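PDB 4PNE: methyltransferase-like protein from Saccharopolyspora spinosa, which catalyses a [4+2] cycloaddition in spinosyn biosynthesis as a standalone cyclase built like a SAM-dependent methyltransferase. Local coordinates for residues 60-65 with 249-254. Sequence-based numbering, arbitrary orientation.
With SAH (S-adenosyl-L-homocysteine), chain C.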
ATOM      1  N   ILE A  60       6.463  -1.507   1.846  1.00 11.40           N
ATOM      2  CA  ILE A  60       6.044  -2.506   0.892  1.00 12.41           C
ATOM      3  C   ILE A  60       5.228  -1.810  -0.198  1.00 14.24           C
ATOM      4  O   ILE A  60       4.070  -2.117  -0.460  1.00 14.07           O
ATOM      5  CB  ILE A  60       5.240  -3.609   1.559  1.00 14.40           C
ATOM      6  CG1 ILE A  60       5.889  -4.012   2.896  1.00 15.49           C
ATOM      7  CG2 ILE A  60       5.136  -4.811   0.614  1.00 14.44           C
ATOM      8  CD1 ILE A  60       5.071  -5.029   3.712  1.00 17.67           C
ATOM      9  N   HIS A  61       5.874  -0.853  -0.834  1.00 10.43           N
ATOM     10  CA  HIS A  61       5.298  -0.189  -1.995  1.00  8.27           C
ATOM     11  C   HIS A  61       6.441   0.241  -2.924  1.00 11.47           C
ATOM     12  O   HIS A  61       7.615   0.242  -2.529  1.00 10.42           O
ATOM     13  CB  HIS A  61       4.401   0.985  -1.560  1.00  9.17           C
ATOM     14  CG  HIS A  61       5.111   2.086  -0.829  1.00  9.92           C
ATOM     15  ND1 HIS A  61       4.780   2.421   0.469  1.00 10.57           N
ATOM     16  CD2 HIS A  61       6.100   2.937  -1.196  1.00 11.45           C
ATOM     17  CE1 HIS A  61       5.541   3.428   0.867  1.00 13.21           C
ATOM     18  NE2 HIS A  61       6.346   3.764  -0.126  1.00 12.99           N
ATOM     19  N   HIS A  62       6.089   0.564  -4.159  1.00  9.41           N
ATOM     20  CA  HIS A  62       7.063   0.933  -5.192  1.00 11.08           C
ATOM     21  C   HIS A  62       7.804   2.214  -4.839  1.00 11.96           C
ATOM     22  O   HIS A  62       7.264   3.100  -4.150  1.00 14.07           O
ATOM     23  CB  HIS A  62       6.355   1.127  -6.527  1.00 11.57           C
ATOM     24  CG  HIS A  62       6.110  -0.145  -7.277  1.00 14.72           C
ATOM     25  ND1 HIS A  62       5.773  -1.336  -6.664  1.00 14.00           N
ATOM     26  CD2 HIS A  62       6.138  -0.400  -8.604  1.00 12.93           C
ATOM     27  CE1 HIS A  62       5.653  -2.277  -7.583  1.00 11.86           C
ATOM     28  NE2 HIS A  62       5.851  -1.733  -8.773  1.00 13.84           N
ATOM     29  N   GLY A  63       9.012   2.350  -5.345  1.00 12.90           N
ATOM     30  CA  GLY A  63       9.743   3.594  -5.219  1.00 12.00           C
ATOM     31  C   GLY A  63       9.345   4.585  -6.299  1.00 12.05           C
ATOM     32  O   GLY A  63       8.881   4.201  -7.383  1.00 12.63           O
ATOM     33  N   TYR A  64       9.607   5.851  -6.011  1.00 12.07           N
ATOM     34  CA  TYR A  64       9.408   6.963  -6.936  1.00 11.43           C
ATOM     35  C   TYR A  64      10.738   7.684  -7.086  1.00 11.32           C
ATOM     36  O   TYR A  64      11.328   8.143  -6.101  1.00 12.98           O
ATOM     37  CB  TYR A  64       8.315   7.894  -6.392  1.00 12.74           C
ATOM     38  CG  TYR A  64       8.005   9.157  -7.148  1.00 11.67           C
ATOM     39  CD1 TYR A  64       8.855  10.247  -7.099  1.00 10.47           C
ATOM     40  CD2 TYR A  64       6.845   9.266  -7.882  1.00 13.64           C
ATOM     41  CE1 TYR A  64       8.561  11.413  -7.763  1.00 17.90           C
ATOM     42  CE2 TYR A  64       6.527  10.434  -8.559  1.00 13.10           C
ATOM     43  CZ  TYR A  64       7.395  11.504  -8.501  1.00 15.86           C
ATOM     44  OH  TYR A  64       7.085  12.663  -9.164  1.00 18.62           O
ATOM     45  N   TRP A  65      11.235   7.731  -8.324  1.00 12.13           N
ATOM     46  CA  TRP A  65      12.515   8.326  -8.634  1.00 13.57           C
ATOM     47  C   TRP A  65      12.359   9.640  -9.387  1.00 13.67           C
ATOM     48  O   TRP A  65      11.452   9.814 -10.189  1.00 15.41           O
ATOM     49  CB  TRP A  65      13.354   7.372  -9.478  1.00 10.83           C
ATOM     50  CG  TRP A  65      14.018   6.275  -8.744  1.00 13.94           C
ATOM     51  CD1 TRP A  65      15.302   6.262  -8.313  1.00 13.35           C
ATOM     52  CD2 TRP A  65      13.458   4.995  -8.398  1.00 10.54           C
ATOM     53  NE1 TRP A  65      15.591   5.060  -7.716  1.00 13.07           N
ATOM     54  CE2 TRP A  65      14.479   4.255  -7.764  1.00 11.96           C
ATOM     55  CE3 TRP A  65      12.208   4.397  -8.576  1.00 12.33           C
ATOM     56  CZ2 TRP A  65      14.280   2.969  -7.280  1.00 13.70           C
ATOM     57  CZ3 TRP A  65      12.009   3.109  -8.095  1.00 13.92           C
ATOM     58  CH2 TRP A  65      13.051   2.394  -7.488  1.00 11.27           C
ATOM     59  N   TYR A 249      11.626   1.913 -12.305  1.00 12.60           N
ATOM     60  CA  TYR A 249      12.868   1.343 -11.808  1.00 12.73           C
ATOM     61  C   TYR A 249      12.647   0.323 -10.722  1.00 14.85           C
ATOM     62  O   TYR A 249      13.553  -0.485 -10.433  1.00 11.68           O
ATOM     63  CB  TYR A 249      13.779   2.452 -11.309  1.00 13.26           C
ATOM     64  CG  TYR A 249      14.006   3.480 -12.394  1.00 18.93           C
ATOM     65  CD1 TYR A 249      13.272   4.662 -12.440  1.00 18.67           C
ATOM     66  CD2 TYR A 249      14.920   3.238 -13.408  1.00 17.14           C
ATOM     67  CE1 TYR A 249      13.459   5.575 -13.457  1.00 18.39           C
ATOM     68  CE2 TYR A 249      15.111   4.142 -14.418  1.00 22.07           C
ATOM     69  CZ  TYR A 249      14.384   5.303 -14.443  1.00 24.60           C
ATOM     70  OH  TYR A 249      14.608   6.182 -15.480  1.00 31.12           O
ATOM     71  N   PHE A 250      11.456   0.301 -10.123  1.00 10.35           N
ATOM     72  CA  PHE A 250      11.277  -0.537  -8.943  1.00 13.24           C
ATOM     73  C   PHE A 250      11.430  -2.031  -9.204  1.00 13.13           C
ATOM     74  O   PHE A 250      12.226  -2.703  -8.511  1.00 13.56           O
ATOM     75  CB  PHE A 250       9.916  -0.301  -8.250  1.00 12.61           C
ATOM     76  CG  PHE A 250       9.740  -1.172  -7.028  1.00  9.26           C
ATOM     77  CD1 PHE A 250       8.991  -2.324  -7.104  1.00 14.29           C
ATOM     78  CD2 PHE A 250      10.414  -0.898  -5.871  1.00 11.13           C
ATOM     79  CE1 PHE A 250       8.895  -3.177  -6.015  1.00 15.04           C
ATOM     80  CE2 PHE A 250      10.331  -1.754  -4.800  1.00 14.13           C
ATOM     81  CZ  PHE A 250       9.570  -2.880  -4.882  1.00 11.21           C
ATOM     82  N   MET A 251      10.661  -2.595 -10.125  1.00 11.99           N
ATOM     83  CA  MET A 251      10.701  -4.051 -10.276  1.00 12.42           C
ATOM     84  C   MET A 251      12.106  -4.547 -10.632  1.00 12.09           C
ATOM     85  O   MET A 251      12.571  -5.513 -10.026  1.00 13.00           O
ATOM     86  CB  MET A 251       9.697  -4.556 -11.301  1.00 17.01           C
ATOM     87  CG  MET A 251       8.250  -4.463 -10.862  1.00 21.39           C
ATOM     88  SD  MET A 251       7.863  -5.360  -9.376  1.00 26.34           S
ATOM     89  CE  MET A 251       8.177  -7.062  -9.850  1.00 19.95           C
ATOM     90  N   PRO A 252      12.802  -3.904 -11.566  1.00 12.92           N
ATOM     91  CA  PRO A 252      14.138  -4.438 -11.867  1.00 12.58           C
ATOM     92  C   PRO A 252      15.049  -4.362 -10.652  1.00 14.79           C
ATOM     93  O   PRO A 252      15.798  -5.321 -10.382  1.00 13.32           O
ATOM     94  CB  PRO A 252      14.649  -3.524 -12.999  1.00 13.31           C
ATOM     95  CG  PRO A 252      13.458  -2.847 -13.519  1.00 15.88           C
ATOM     96  CD  PRO A 252      12.423  -2.798 -12.458  1.00 14.55           C
ATOM     97  N   GLN A 253      14.985  -3.267  -9.898  1.00 11.90           N
ATOM     98  CA  GLN A 253      15.920  -3.078  -8.801  1.00 14.41           C
ATOM     99  C   GLN A 253      15.556  -3.994  -7.646  1.00 13.67           C
ATOM    100  O   GLN A 253      16.446  -4.635  -7.057  1.00 15.93           O
ATOM    101  CB  GLN A 253      15.982  -1.620  -8.334  1.00 18.71           C
ATOM    102  CG  GLN A 253      16.605  -0.703  -9.384  1.00 15.87           C
ATOM    103  CD  GLN A 253      17.074   0.654  -8.863  1.00 20.10           C
ATOM    104  OE1 GLN A 253      17.179   0.890  -7.659  1.00 19.41           O
ATOM    105  NE2 GLN A 253      17.364   1.559  -9.798  1.00 22.05           N
ATOM    106  N   PHE A 254      14.274  -4.116  -7.332  1.00 12.48           N
ATOM    107  CA  PHE A 254      13.888  -5.007  -6.243  1.00 13.68           C
ATOM    108  C   PHE A 254      14.205  -6.463  -6.588  1.00 10.73           C
ATOM    109  O   PHE A 254      14.677  -7.198  -5.722  1.00 11.95           O
ATOM    110  CB  PHE A 254      12.405  -4.850  -5.906  1.00 11.99           C
ATOM    111  CG  PHE A 254      11.966  -5.714  -4.764  1.00 12.26           C
ATOM    112  CD1 PHE A 254      12.240  -5.335  -3.480  1.00 14.76           C
ATOM    113  CD2 PHE A 254      11.313  -6.914  -4.992  1.00 13.25           C
ATOM    114  CE1 PHE A 254      11.890  -6.143  -2.407  1.00 13.61           C
ATOM    115  CE2 PHE A 254      10.950  -7.733  -3.926  1.00 18.49           C
ATOM    116  CZ  PHE A 254      11.229  -7.343  -2.651  1.00 13.11           C
TER
HETATM  117  N   SAH C 301       0.743   0.439   2.907  1.00 14.33           N
HETATM  118  CA  SAH C 301       1.885  -0.406   3.272  1.00 14.15           C
HETATM  119  CB  SAH C 301       1.729  -1.874   2.888  1.00 12.04           C
HETATM  120  CG  SAH C 301       1.214  -2.210   1.511  1.00 15.82           C
HETATM  121  SD  SAH C 301       1.288  -3.984   1.218  1.00 13.88           S
HETATM  122  C   SAH C 301       3.136   0.161   2.659  1.00 15.95           C
HETATM  123  O   SAH C 301       4.224  -0.201   3.070  1.00 14.49           O
HETATM  124  OXT SAH C 301       3.045   1.054   1.811  1.00 12.84           O
HETATM  125  C5' SAH C 301      -0.488  -4.318   1.349  1.00 13.54           C
HETATM  126  C4' SAH C 301      -1.030  -4.220   2.767  1.00 13.18           C
HETATM  127  O4' SAH C 301      -2.451  -4.270   2.738  1.00 13.04           O
HETATM  128  C3' SAH C 301      -0.602  -5.356   3.679  1.00 13.27           C
HETATM  129  O3' SAH C 301      -0.208  -4.749   4.896  1.00 13.01           O
HETATM  130  C2' SAH C 301      -1.858  -6.199   3.828  1.00 12.47           C
HETATM  131  O2' SAH C 301      -1.972  -6.984   5.014  1.00 14.47           O
HETATM  132  C1' SAH C 301      -2.938  -5.123   3.740  1.00 11.84           C
HETATM  133  N9  SAH C 301      -4.268  -5.676   3.425  1.00 12.01           N
HETATM  134  C8  SAH C 301      -4.656  -6.540   2.452  1.00 17.45           C
HETATM  135  N7  SAH C 301      -5.976  -6.803   2.575  1.00 13.74           N
HETATM  136  C5  SAH C 301      -6.430  -6.116   3.642  1.00 11.02           C
HETATM  137  C6  SAH C 301      -7.668  -6.021   4.241  1.00 15.50           C
HETATM  138  N6  SAH C 301      -8.723  -6.666   3.764  1.00 16.07           N
HETATM  139  N1  SAH C 301      -7.821  -5.217   5.313  1.00 11.53           N
HETATM  140  C2  SAH C 301      -6.757  -4.510   5.835  1.00 13.25           C
HETATM  141  N3  SAH C 301      -5.516  -4.634   5.280  1.00 14.60           N
HETATM  142  C4  SAH C 301      -5.370  -5.405   4.180  1.00 11.18           C
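Phe250 lies against His62, its CD1 poised 3.3 Å above the centre of the imidazole. The rings meet obliquely, planes at 31°. CH-pi contacts run both ways: His62 CA sits over the phenyl face, 4.0 Å from the centroid of the Phe250 ring, while Phe250 CB sits over the imidazole face. Phe250 reaches this place because its CG is anti to the backbone N, which sends the ring from the N-terminal part of helix 250-260 toward the 60-65 loop. Phe254 CB covers the opposite face of that phenyl ring, which is thus packed on both sides. Met251 SD approaches the imidazole obliquely at 4.9 Å from the centroid, and His62 ND1 is hydrogen-bonded to a malonate ion, probably from the crystallisation liquor.

Trp65 makes the second half of the contact. Tyr249 CB rests almost straight above the indole six-membered ring, 3.6 Å from its centroid; the phenol then turns its edge toward the face of the five-membered ring, with planes at 64°. At the far rim, Trp65 CZ2 meets Gln253 OE1 at 3.6 Å. The polar ends are bonded further along the same loop: Trp65 NE1 bonds to Ala71 O and Gln253 NE2 to Gly69 O.

At the start of the 60-65 segment, His61 ND1 donates a nearly straight bond (171°) to SAH OXT at 2.6 Å, in the imidazole plane, and Ile60 N bonds to SAH O at 2.9 Å. Ala77 O accepts from His61 NE2, fixing the ring's rotation. The aromatic packing therefore joins helix 250-260 to a loop gripping the ligand carboxylate, at the cofactor pocket of a Rossmann-like class I methyltransferase fold.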